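Local coordinates for protein tRNA (Adenine(22)-N(1))-methyltransferase (Mycoplasma capricolum subsp. capricolum, PDB 6QE6) that binds S-adenosyl-L-homocysteine and probably methylates N1 of adenine 22 in tRNA, using S-adenosylmethionine as methyl donor, at residues M21-F24 and R25-Q28; Y52-N56 and N57-I61; I67-K70 and P71-I74; T119-E122 and I123-D127; F190-K193 and Q194-N197. All blocks are in the same frame, centred on the assembly; numbering follows the deposited sequence.

Overall arrangement
The five contacts follow one another along the chain without overlap. Contacts 1 to 4 belong to the Rossmann-like methyltransferase domain, whose seven-stranded mixed sheet has the order 3-2-1-4-5-7-6. Contact 1 opens helix 24-31, and contact 2 ends helix 48-55; they touch through L22 and Y52. Contact 3 starts helix 69-81, and contact 4 closes helix 117-124. Contacts 1, 3 and 4 thus bring three helix ends to the cofactor product; the nearest atoms of contacts 3 and 4 are about 7 Å apart. Contact 5, centred about 36 Å from contact 3, runs from the loop after helix 185-190 into helix 193-196. It joins the C-terminal helices to edge strand 155-163, away from the cofactor.

Contact 1: M21-F24 and R25-Q28; sequences MLSF and RLNQ. With SAH (S-adenosyl-L-homocysteine), chain C.
R25 reaches the carboxylate of S-adenosyl-L-homocysteine through NH1, which makes a weak hydrogen bond of 3.3 Å to SAH OXT. The other carboxylate oxygen, SAH O, lies in the guanidinium plane at its edge. S23 OG sits over the centre of one guanidinium face. S23 OG also touches R25 CG at 3.5 Å. The R25 chain starts with CG between the backbone N and the carbonyl carbon (chi1 59°) and bends at chi3 on its way to the ligand. Behind it, S23 is the N-cap residue of helix 24-31. S23 O accepts from N27 N at 2.9 Å, and F24 O accepts from Q28 N at 3.1 Å. Q28 folds against the F24 ring. Q28 CG lies over the F24 ring face, 4.2 Å from its centroid, a CH-pi contact. Q28 OE1 lies over the same face, 3.3 Å from F24 CE1. On another side L22 CB packs on L26 CB at 3.9 Å and also touches N27 OD1. E164 accepts from the first turn's F24 N and R25 N. M21 and L22 pack on helix 48-55, R25 and Q28 on strand 168-175, and F24 on strand 155-163.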
# COMPACT_ATOMS: atom_id res chain seq x y z
N MET A 21 -9.52 -17.78 -0.58
CA MET A 21 -8.78 -17.47 -1.80
C MET A 21 -7.79 -16.32 -1.63
O MET A 21 -6.93 -16.14 -2.50
CB MET A 21 -9.76 -17.14 -2.91
CG MET A 21 -10.78 -16.12 -2.44
SD MET A 21 -11.85 -15.49 -3.74
CE MET A 21 -10.76 -15.63 -5.16
N LEU A 22 -7.90 -15.56 -0.55
CA LEU A 22 -7.01 -14.43 -0.28
C LEU A 22 -6.02 -14.79 0.83
O LEU A 22 -6.38 -15.46 1.81
CB LEU A 22 -7.80 -13.19 0.11
CG LEU A 22 -8.82 -12.63 -0.91
CD1 LEU A 22 -9.39 -11.33 -0.41
CD2 LEU A 22 -8.20 -12.45 -2.28
N SER A 23 -4.78 -14.34 0.66
CA SER A 23 -3.81 -14.33 1.74
C SER A 23 -4.25 -13.34 2.83
O SER A 23 -5.14 -12.50 2.62
CB SER A 23 -2.43 -13.96 1.21
OG SER A 23 -2.38 -12.61 0.81
N PHE A 24 -3.61 -13.44 4.00
CA PHE A 24 -3.95 -12.57 5.13
C PHE A 24 -3.87 -11.10 4.74
O PHE A 24 -4.76 -10.31 5.07
CB PHE A 24 -3.05 -12.85 6.33
CG PHE A 24 -3.37 -12.00 7.54
CD1 PHE A 24 -4.47 -12.27 8.33
CD2 PHE A 24 -2.57 -10.91 7.88
CE1 PHE A 24 -4.77 -11.48 9.44
CE2 PHE A 24 -2.88 -10.12 8.97
CZ PHE A 24 -3.97 -10.42 9.75
N ARG A 25 -2.79 -10.71 4.05
CA ARG A 25 -2.66 -9.29 3.74
C ARG A 25 -3.70 -8.83 2.73
O ARG A 25 -4.18 -7.69 2.82
CB ARG A 25 -1.25 -8.96 3.25
CG ARG A 25 -0.82 -9.70 2.03
CD ARG A 25 0.65 -9.47 1.81
NE ARG A 25 1.28 -10.69 1.33
CZ ARG A 25 1.40 -10.99 0.05
NH1 ARG A 25 0.94 -10.14 -0.88
NH2 ARG A 25 1.98 -12.14 -0.29
N LEU A 26 -4.10 -9.70 1.78
CA LEU A 26 -5.15 -9.33 0.84
C LEU A 26 -6.50 -9.25 1.54
O LEU A 26 -7.33 -8.39 1.19
CB LEU A 26 -5.20 -10.31 -0.34
CG LEU A 26 -4.12 -10.02 -1.39
CD1 LEU A 26 -4.46 -10.66 -2.72
CD2 LEU A 26 -3.90 -8.51 -1.57
N ASN A 27 -6.75 -10.11 2.53
CA ASN A 27 -7.98 -9.95 3.28
C ASN A 27 -8.01 -8.63 4.02
O ASN A 27 -9.09 -8.06 4.20
CB ASN A 27 -8.18 -11.10 4.25
CG ASN A 27 -9.05 -12.17 3.68
OD1 ASN A 27 -8.57 -13.20 3.19
ND2 ASN A 27 -10.37 -11.91 3.69
N GLN A 28 -6.85 -8.14 4.45
CA GLN A 28 -6.84 -6.86 5.16
C GLN A 28 -7.28 -5.73 4.24
O GLN A 28 -8.04 -4.86 4.66
CB GLN A 28 -5.47 -6.58 5.76
CG GLN A 28 -5.02 -7.60 6.83
CD GLN A 28 -6.16 -8.02 7.74
OE1 GLN A 28 -6.54 -9.20 7.79
NE2 GLN A 28 -6.72 -7.07 8.46
N SAH C . -1.58 -8.20 -6.30
CA SAH C . -1.03 -9.49 -5.91
CB SAH C . 0.19 -9.85 -6.78
CG SAH C . 1.44 -8.97 -6.61
SD SAH C . 2.83 -9.59 -7.58
C SAH C . -0.65 -9.52 -4.43
O SAH C . -0.46 -8.47 -3.80
OXT SAH C . -0.51 -10.59 -3.83
C5' SAH C . 3.09 -7.98 -8.36
C4' SAH C . 2.33 -7.85 -9.68
O4' SAH C . 2.38 -6.51 -10.11
C3' SAH C . 2.97 -8.67 -10.79
O3' SAH C . 1.98 -9.46 -11.41
C2' SAH C . 3.50 -7.64 -11.77
O2' SAH C . 3.33 -8.11 -13.08
C1' SAH C . 2.64 -6.43 -11.49
N9 SAH C . 3.31 -5.16 -11.75
C8 SAH C . 4.61 -4.83 -11.51
N7 SAH C . 4.80 -3.54 -11.88
C5 SAH C . 3.64 -3.04 -12.34
C6 SAH C . 3.29 -1.80 -12.85
N6 SAH C . 4.20 -0.83 -12.94
N1 SAH C . 2.00 -1.59 -13.26
C2 SAH C . 1.06 -2.59 -13.16
N3 SAH C . 1.42 -3.82 -12.66
C4 SAH C . 2.69 -4.04 -12.26

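Contact 2: Y52-N56 and N57-I61; sequences YLVQN and NKTKI
L53 O is gripped by two donors from the outgoing chain: K58 N at 3.0 Å, nearly straight out from the carbonyl, and T59 N, which bonds only weakly. The first of these belongs to a Schellman motif that ends helix 48-55. Its second bond runs from N57 N to V54 O at 3.1 Å, from above the carbonyl plane. N57 is the C-prime residue, and its positive phi (60°) turns the chain out of the helix. One water donates to both V54 O and T59 O and so ties the last turn to the outgoing chain. Within the helix end, Y52 O accepts from N56 N at 3.0 Å and from N56 ND2 at 3.1 Å. The second bond brings N56 ND2 over the centre of one Y52 ring face. L53 CD2 meets K58 CD at 3.7 Å, the two side chains crossing at about a right angle. The K58 amine goes on to A30 O, I33 O and N34 OD1, which pins the turn to the end of helix 24-31 and the loop after it. This is the helix-to-strand link of the beta-alpha-beta unit made by strand 36-42, helix 48-55 and strand 59-66. L53 and T59 both pack on I39 of strand 36-42. T59 CG2 fits against two helix residues, lying 3.7 Å from V54 CG2 and 3.9 Å from L53 CB.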
# COMPACT_ATOMS: atom_id res chain seq x y z
N TYR A 52 -12.77 -11.93 -5.41
CA TYR A 52 -13.32 -11.93 -4.06
C TYR A 52 -14.26 -10.75 -3.83
O TYR A 52 -15.38 -10.92 -3.32
CB TYR A 52 -12.19 -11.91 -3.02
CG TYR A 52 -12.69 -11.89 -1.60
CD1 TYR A 52 -12.85 -13.09 -0.90
CD2 TYR A 52 -13.00 -10.69 -0.95
CE1 TYR A 52 -13.30 -13.11 0.41
CE2 TYR A 52 -13.47 -10.69 0.38
CZ TYR A 52 -13.61 -11.92 1.05
OH TYR A 52 -14.06 -11.98 2.35
N LEU A 53 -13.81 -9.54 -4.19
CA LEU A 53 -14.59 -8.33 -3.93
C LEU A 53 -15.92 -8.35 -4.68
O LEU A 53 -16.95 -7.94 -4.13
CB LEU A 53 -13.79 -7.09 -4.33
CG LEU A 53 -12.57 -6.73 -3.47
CD1 LEU A 53 -11.81 -5.62 -4.15
CD2 LEU A 53 -13.01 -6.30 -2.08
N VAL A 54 -15.92 -8.83 -5.92
CA VAL A 54 -17.17 -8.91 -6.66
C VAL A 54 -18.07 -10.00 -6.07
O VAL A 54 -19.27 -9.79 -5.88
CB VAL A 54 -16.89 -9.14 -8.15
CG1 VAL A 54 -18.13 -9.68 -8.85
CG2 VAL A 54 -16.44 -7.83 -8.78
N GLN A 55 -17.50 -11.16 -5.74
CA GLN A 55 -18.30 -12.25 -5.17
C GLN A 55 -18.98 -11.83 -3.88
O GLN A 55 -20.10 -12.26 -3.60
CB GLN A 55 -17.43 -13.48 -4.93
CG GLN A 55 -17.08 -14.23 -6.21
CD GLN A 55 -16.28 -15.48 -5.97
OE1 GLN A 55 -15.38 -15.51 -5.12
NE2 GLN A 55 -16.57 -16.53 -6.74
N ASN A 56 -18.35 -10.98 -3.07
CA ASN A 56 -18.93 -10.58 -1.80
C ASN A 56 -19.65 -9.24 -1.87
O ASN A 56 -20.01 -8.68 -0.84
CB ASN A 56 -17.85 -10.56 -0.72
CG ASN A 56 -17.44 -11.96 -0.30
OD1 ASN A 56 -17.75 -12.41 0.81
ND2 ASN A 56 -16.75 -12.67 -1.19
N ASN A 57 -19.92 -8.75 -3.08
CA ASN A 57 -20.73 -7.55 -3.29
C ASN A 57 -20.11 -6.32 -2.61
O ASN A 57 -20.81 -5.39 -2.20
CB ASN A 57 -22.17 -7.77 -2.82
CG ASN A 57 -22.69 -9.18 -3.17
OD1 ASN A 57 -22.80 -9.54 -4.34
ND2 ASN A 57 -23.02 -9.96 -2.14
N LYS A 58 -18.78 -6.30 -2.48
CA LYS A 58 -18.10 -5.10 -2.01
C LYS A 58 -17.92 -4.10 -3.14
O LYS A 58 -17.92 -2.88 -2.90
CB LYS A 58 -16.75 -5.49 -1.39
CG LYS A 58 -16.92 -6.24 -0.08
CD LYS A 58 -15.67 -6.97 0.36
CE LYS A 58 -15.69 -7.19 1.85
NZ LYS A 58 -15.38 -5.93 2.59
N THR A 59 -17.80 -4.57 -4.37
CA THR A 59 -17.78 -3.71 -5.53
C THR A 59 -18.71 -4.29 -6.58
O THR A 59 -18.95 -5.50 -6.62
CB THR A 59 -16.33 -3.54 -6.08
OG1 THR A 59 -16.30 -2.51 -7.07
CG2 THR A 59 -15.85 -4.81 -6.70
N LYS A 60 -19.26 -3.42 -7.43
CA LYS A 60 -20.13 -3.86 -8.51
C LYS A 60 -19.32 -4.30 -9.71
O LYS A 60 -19.65 -5.30 -10.36
CB LYS A 60 -21.11 -2.75 -8.91
CG LYS A 60 -22.07 -2.30 -7.82
CD LYS A 60 -23.11 -3.37 -7.50
CE LYS A 60 -24.17 -2.85 -6.53
NZ LYS A 60 -25.15 -3.92 -6.22
N ILE A 61 -18.25 -3.57 -10.04
CA ILE A 61 -17.33 -4.00 -11.08
C ILE A 61 -15.88 -3.82 -10.60
O ILE A 61 -15.60 -3.14 -9.60
CB ILE A 61 -17.55 -3.25 -12.42
CG1 ILE A 61 -17.18 -1.78 -12.30
CG2 ILE A 61 -18.98 -3.42 -12.91
CD1 ILE A 61 -16.77 -1.19 -13.64
O HOH W 1 -20.78 -8.03 -7.20

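Contact 3: I67-K70 and P71-I74; sequences INQK and PLNI. With SAH (S-adenosyl-L-homocysteine), chain C.
A chi1 of -175° in N68 swings its amide across the P71 ring, with N68 CG 3.5 Å from P71 CD. With chi2 near zero, N68 OD1 turns to K70 N at 3.0 Å. This is the N-cap bond of helix 69-81, and its donor stands above the carbonyl plane. Q69 bends at chi2 (62°), which carries its amide along the helix to N73. Q69 NE2 donates to N73 OD1 at 3.0 Å; the oxygen lies in the Q69 amide plane, while the donor stands above the plane of the N73 carbonyl. The backbone N of N73 is shared by Q69 O at 3.0 Å and K70 O at 3.1 Å. The cap lies beside the cofactor product. I67 CG2 touches the adenine at SAH C4, 3.3 Å away, and N68 CB is near the ribose hydroxyl SAH O2'. N68 N donates to D66 OD1, and the same D66 oxygen bonds the ligand. The turn links strand 59-66 to helix 69-81 within a beta-alpha-beta unit. L72 packs on T90 and L92 of strand 88-92. P71 and L72 both touch D66 at the end of strand 59-66, and P71 also meets D45.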
# COMPACT_ATOMS: atom_id res chain seq x y z
N ILE A 67 0.81 -4.88 -15.73
CA ILE A 67 1.74 -4.44 -16.76
C ILE A 67 2.17 -5.60 -17.66
O ILE A 67 2.64 -5.36 -18.78
CB ILE A 67 2.94 -3.75 -16.07
CG1 ILE A 67 3.75 -2.94 -17.07
CG2 ILE A 67 3.78 -4.77 -15.31
CD1 ILE A 67 4.82 -2.08 -16.39
N ASN A 68 1.98 -6.84 -17.21
CA ASN A 68 2.43 -8.04 -17.92
C ASN A 68 1.21 -8.82 -18.40
O ASN A 68 0.31 -9.13 -17.61
CB ASN A 68 3.30 -8.91 -17.00
CG ASN A 68 3.90 -10.12 -17.72
OD1 ASN A 68 3.65 -10.35 -18.90
ND2 ASN A 68 4.70 -10.91 -16.99
N GLN A 69 1.18 -9.13 -19.70
CA GLN A 69 0.05 -9.87 -20.26
C GLN A 69 -0.00 -11.30 -19.74
O GLN A 69 -1.09 -11.88 -19.63
CB GLN A 69 0.12 -9.87 -21.79
CG GLN A 69 -1.04 -10.59 -22.48
CD GLN A 69 -2.38 -9.95 -22.18
OE1 GLN A 69 -2.55 -8.73 -22.32
NE2 GLN A 69 -3.34 -10.77 -21.75
N LYS A 70 1.16 -11.88 -19.41
CA LYS A 70 1.22 -13.29 -19.04
C LYS A 70 0.28 -13.64 -17.89
O LYS A 70 -0.64 -14.46 -18.09
CB LYS A 70 2.69 -13.65 -18.77
CG LYS A 70 2.99 -14.98 -18.14
CD LYS A 70 4.51 -15.06 -18.00
CE LYS A 70 5.01 -16.44 -17.63
NZ LYS A 70 6.47 -16.54 -17.93
N PRO A 71 0.41 -13.05 -16.68
CA PRO A 71 -0.54 -13.39 -15.62
C PRO A 71 -1.95 -12.90 -15.91
O PRO A 71 -2.91 -13.47 -15.38
CB PRO A 71 0.05 -12.70 -14.38
CG PRO A 71 0.75 -11.53 -14.93
CD PRO A 71 1.31 -11.95 -16.27
N LEU A 72 -2.09 -11.87 -16.74
CA LEU A 72 -3.42 -11.40 -17.13
C LEU A 72 -4.21 -12.47 -17.87
O LEU A 72 -5.44 -12.51 -17.77
CB LEU A 72 -3.26 -10.15 -17.97
CG LEU A 72 -4.20 -8.97 -17.71
CD1 LEU A 72 -4.48 -8.77 -16.23
CD2 LEU A 72 -3.58 -7.72 -18.30
N ASN A 73 -3.53 -13.36 -18.60
CA ASN A 73 -4.21 -14.47 -19.25
C ASN A 73 -4.81 -15.44 -18.24
O ASN A 73 -5.91 -15.96 -18.43
CB ASN A 73 -3.25 -15.22 -20.17
CG ASN A 73 -2.77 -14.39 -21.32
OD1 ASN A 73 -3.56 -13.75 -22.01
ND2 ASN A 73 -1.46 -14.39 -21.55
N ILE A 74 -4.06 -15.73 -17.17
CA ILE A 74 -4.58 -16.55 -16.08
C ILE A 74 -5.73 -15.84 -15.38
O ILE A 74 -6.73 -16.46 -15.01
CB ILE A 74 -3.44 -16.89 -15.11
CG1 ILE A 74 -2.23 -17.36 -15.91
CG2 ILE A 74 -3.91 -17.91 -14.07
CD1 ILE A 74 -0.94 -17.45 -15.12
N SAH C . -1.58 -8.20 -6.30
CA SAH C . -1.03 -9.49 -5.91
CB SAH C . 0.19 -9.85 -6.78
CG SAH C . 1.44 -8.97 -6.61
SD SAH C . 2.83 -9.59 -7.58
C SAH C . -0.65 -9.52 -4.43
O SAH C . -0.46 -8.47 -3.80
OXT SAH C . -0.51 -10.59 -3.83
C5' SAH C . 3.09 -7.98 -8.36
C4' SAH C . 2.33 -7.85 -9.68
O4' SAH C . 2.38 -6.51 -10.11
C3' SAH C . 2.97 -8.67 -10.79
O3' SAH C . 1.98 -9.46 -11.41
C2' SAH C . 3.50 -7.64 -11.77
O2' SAH C . 3.33 -8.11 -13.08
C1' SAH C . 2.64 -6.43 -11.49
N9 SAH C . 3.31 -5.16 -11.75
C8 SAH C . 4.61 -4.83 -11.51
N7 SAH C . 4.80 -3.54 -11.88
C5 SAH C . 3.64 -3.04 -12.34
C6 SAH C . 3.29 -1.80 -12.85
N6 SAH C . 4.20 -0.83 -12.94
N1 SAH C . 2.00 -1.59 -13.26
C2 SAH C . 1.06 -2.59 -13.16
N3 SAH C . 1.42 -3.82 -12.66
C4 SAH C . 2.69 -4.04 -12.26

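Contact 4: T119-E122 and I123-D127; sequences TILE and ILKND
K125 folds back over the turn before it, starting with K125 CB 3.3 Å from E122 O. This is toward the C-terminal end of helix 117-124, the helix of a beta-alpha-beta unit with strands 109-115 and 133-138. K125 CG stays near E122 O, K125 CD lies 4.1 Å from L121 O, and K125 CE closes to 3.3 Å from L121 O. The tip, K125 NZ, ends beside L121 CG at 3.7 Å. Bends at chi2, chi3 and chi4 curl the chain this way, so it crosses L121 obliquely. I123 N donates to T119 O, and L124 N donates to I120 O at 2.9 Å in the carbonyl plane. Bonding then passes from residues four apart to three apart. K125 N bonds to E122 O at 3.1 Å from above the carbonyl plane, and only weakly to L121 O. A type I beta turn from L124 to D127 follows, with D127 N bonded to L124 O. D127 continues to K176 in a salt bridge and to Y134 OH. I120 and L124 lie side by side and point the same way. I120 packs against strands 109-115 and 133-138, while L124 meets Y134 of the latter. I123, on a neighbouring part of the helix surface, touches the cofactor product, L96 and L115. E122 reaches N94, another pocket residue. E122 bends at chi2 (-99°), which brings OE1 and OE2 near I123 N. E122 OE1 comes to 3.8 Å from I123 CG1, and I123 CG1 itself lies 3.3 Å from T119 O.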
# COMPACT_ATOMS: atom_id res chain seq x y z
N THR A 119 8.34 1.73 -6.52
CA THR A 119 7.46 1.43 -7.65
C THR A 119 6.09 2.08 -7.47
O THR A 119 5.52 2.61 -8.43
CB THR A 119 7.29 -0.08 -7.79
OG1 THR A 119 8.56 -0.71 -7.74
CG2 THR A 119 6.59 -0.43 -9.12
N ILE A 120 5.54 2.02 -6.25
CA ILE A 120 4.20 2.52 -6.00
C ILE A 120 4.16 4.03 -6.16
O ILE A 120 3.25 4.58 -6.80
CB ILE A 120 3.74 2.08 -4.60
CG1 ILE A 120 3.44 0.58 -4.58
CG2 ILE A 120 2.50 2.86 -4.21
CD1 ILE A 120 3.32 0.02 -3.21
N LEU A 121 5.15 4.73 -5.60
CA LEU A 121 5.19 6.18 -5.73
C LEU A 121 5.23 6.59 -7.20
O LEU A 121 4.55 7.54 -7.60
CB LEU A 121 6.39 6.74 -4.97
CG LEU A 121 6.64 8.25 -5.01
CD1 LEU A 121 5.52 9.00 -4.33
CD2 LEU A 121 7.98 8.58 -4.35
N GLU A 122 6.00 5.88 -8.02
CA GLU A 122 6.07 6.20 -9.45
C GLU A 122 4.71 6.00 -10.13
O GLU A 122 4.29 6.82 -10.95
CB GLU A 122 7.14 5.36 -10.13
CG GLU A 122 6.99 5.23 -11.67
CD GLU A 122 6.32 3.88 -12.13
OE1 GLU A 122 6.54 2.82 -11.46
OE2 GLU A 122 5.60 3.90 -13.17
N ILE A 123 4.02 4.90 -9.81
CA ILE A 123 2.66 4.72 -10.30
C ILE A 123 1.77 5.89 -9.90
O ILE A 123 0.93 6.35 -10.69
CB ILE A 123 2.10 3.38 -9.80
CG1 ILE A 123 2.90 2.23 -10.43
CG2 ILE A 123 0.57 3.28 -10.07
CD1 ILE A 123 2.39 0.86 -10.05
N LEU A 124 1.96 6.42 -8.68
CA LEU A 124 1.10 7.50 -8.23
C LEU A 124 1.31 8.81 -9.00
O LEU A 124 0.46 9.70 -8.91
CB LEU A 124 1.29 7.72 -6.73
CG LEU A 124 0.74 6.57 -5.89
CD1 LEU A 124 1.10 6.73 -4.42
CD2 LEU A 124 -0.76 6.50 -6.08
N LYS A 125 2.41 8.94 -9.76
CA LYS A 125 2.57 10.12 -10.60
C LYS A 125 1.40 10.31 -11.57
O LYS A 125 1.09 11.45 -11.96
CB LYS A 125 3.89 10.05 -11.38
CG LYS A 125 5.16 10.09 -10.50
CD LYS A 125 5.02 11.15 -9.39
CE LYS A 125 5.53 10.64 -8.02
NZ LYS A 125 7.03 10.46 -7.93
N ASN A 126 0.73 9.23 -11.97
CA ASN A 126 -0.44 9.30 -12.83
C ASN A 126 -1.75 9.24 -12.06
O ASN A 126 -2.76 8.75 -12.58
CB ASN A 126 -0.41 8.19 -13.88
CG ASN A 126 0.55 8.49 -14.98
OD1 ASN A 126 0.78 9.64 -15.31
ND2 ASN A 126 1.14 7.45 -15.57
N ASP A 127 -1.76 9.73 -10.82
CA ASP A 127 -3.02 9.87 -10.11
C ASP A 127 -3.97 10.75 -10.92
O ASP A 127 -3.55 11.68 -11.61
CB ASP A 127 -2.77 10.47 -8.72
CG ASP A 127 -4.03 10.53 -7.85
OD1 ASP A 127 -4.92 9.66 -7.97
OD2 ASP A 127 -4.11 11.48 -7.03

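Contact 5: F190-K193 and Q194-N197; sequences FGSK and QFFN
S192 and K193 offer their carbonyls to the short helix that follows, and these backbone hydrogen bonds build the turn. F195 N bonds to S192 O at 3.0 Å. K193 O accepts twice, from F196 N at 2.9 Å and from N197 N at 2.8 Å. The N197 donor lies nearly straight out from the carbonyl, while that of F196 stands well above its plane. Van der Waals contacts place the rings. S192 CB approaches the F195 ring obliquely, 3.5 Å from F195 CD2. F196 takes CG anti to the carbonyl carbon (chi1 -63°), and its ring returns to the incoming chain. There F196 CE2 comes to 3.7 Å from G191 CA, and CD2 lies near S192 O. G191 has positive phi just after helix 185-190. Within 194-197 the aliphatic part of Q194 also lies on F195: Q194 CG sits over the centre of one ring face. Polar bonds then fix the loop to its surroundings. S192 N donates to E159, K193 N to E187, and K193 NZ forms a salt bridge with E184. F190 O and G191 O accept from Y202 OH and Y240 OH. The turn thus joins helix 185-190 to helix 193-196, with F190, K193 and F196 packed on helix 225-244 and F195 and F196 on strand 155-163.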
# COMPACT_ATOMS: atom_id res chain seq x y z
N PHE A 190 7.40 7.07 10.26
CA PHE A 190 7.13 5.74 10.77
C PHE A 190 5.66 5.39 10.93
O PHE A 190 5.36 4.24 11.27
CB PHE A 190 7.79 5.55 12.14
CG PHE A 190 9.26 5.74 12.12
CD1 PHE A 190 10.08 4.86 11.42
CD2 PHE A 190 9.85 6.78 12.83
CE1 PHE A 190 11.46 5.02 11.42
CE2 PHE A 190 11.23 6.95 12.85
CZ PHE A 190 12.04 6.06 12.14
N GLY A 191 4.74 6.34 10.73
CA GLY A 191 3.32 6.06 10.82
C GLY A 191 2.58 6.89 11.86
O GLY A 191 3.09 7.06 12.97
N SER A 192 1.40 7.42 11.51
CA SER A 192 0.56 8.13 12.48
C SER A 192 0.42 7.32 13.77
O SER A 192 0.05 6.14 13.72
CB SER A 192 -0.83 8.41 11.90
OG SER A 192 -0.79 8.81 10.52
N LYS A 193 0.72 7.96 14.91
CA LYS A 193 0.63 7.30 16.22
C LYS A 193 -0.70 6.59 16.42
O LYS A 193 -0.75 5.47 16.95
CB LYS A 193 0.79 8.33 17.34
CG LYS A 193 1.98 9.22 17.23
CD LYS A 193 1.92 10.27 18.34
CE LYS A 193 1.37 11.61 17.85
NZ LYS A 193 2.18 12.73 18.42
N GLN A 194 -1.78 7.26 16.03
CA GLN A 194 -3.15 6.77 16.01
C GLN A 194 -3.27 5.30 15.60
O GLN A 194 -4.01 4.54 16.23
CB GLN A 194 -3.93 7.67 15.06
CG GLN A 194 -5.12 7.05 14.43
CD GLN A 194 -5.88 8.04 13.57
OE1 GLN A 194 -5.28 8.88 12.88
NE2 GLN A 194 -7.21 7.96 13.61
N PHE A 195 -2.54 4.89 14.56
CA PHE A 195 -2.66 3.54 14.03
C PHE A 195 -1.67 2.56 14.65
O PHE A 195 -1.85 1.34 14.51
CB PHE A 195 -2.49 3.56 12.51
CG PHE A 195 -3.39 4.56 11.80
CD1 PHE A 195 -4.77 4.40 11.82
CD2 PHE A 195 -2.86 5.64 11.11
CE1 PHE A 195 -5.62 5.33 11.18
CE2 PHE A 195 -3.70 6.57 10.46
CZ PHE A 195 -5.08 6.41 10.50
N PHE A 196 -0.64 3.04 15.36
CA PHE A 196 0.39 2.14 15.86
C PHE A 196 0.64 2.19 17.37
O PHE A 196 1.51 1.46 17.84
CB PHE A 196 1.71 2.40 15.11
CG PHE A 196 1.61 2.11 13.64
CD1 PHE A 196 1.51 0.80 13.18
CD2 PHE A 196 1.56 3.15 12.71
CE1 PHE A 196 1.37 0.54 11.82
CE2 PHE A 196 1.43 2.89 11.35
CZ PHE A 196 1.34 1.57 10.90
N ASN A 197 -0.11 2.99 18.13
CA ASN A 197 0.00 2.98 19.59
C ASN A 197 -0.10 1.56 20.14
O ASN A 197 -1.04 0.82 19.83
CB ASN A 197 -1.10 3.83 20.24
CG ASN A 197 -0.83 5.31 20.14
OD1 ASN A 197 0.29 5.76 20.37
ND2 ASN A 197 -1.86 6.08 19.80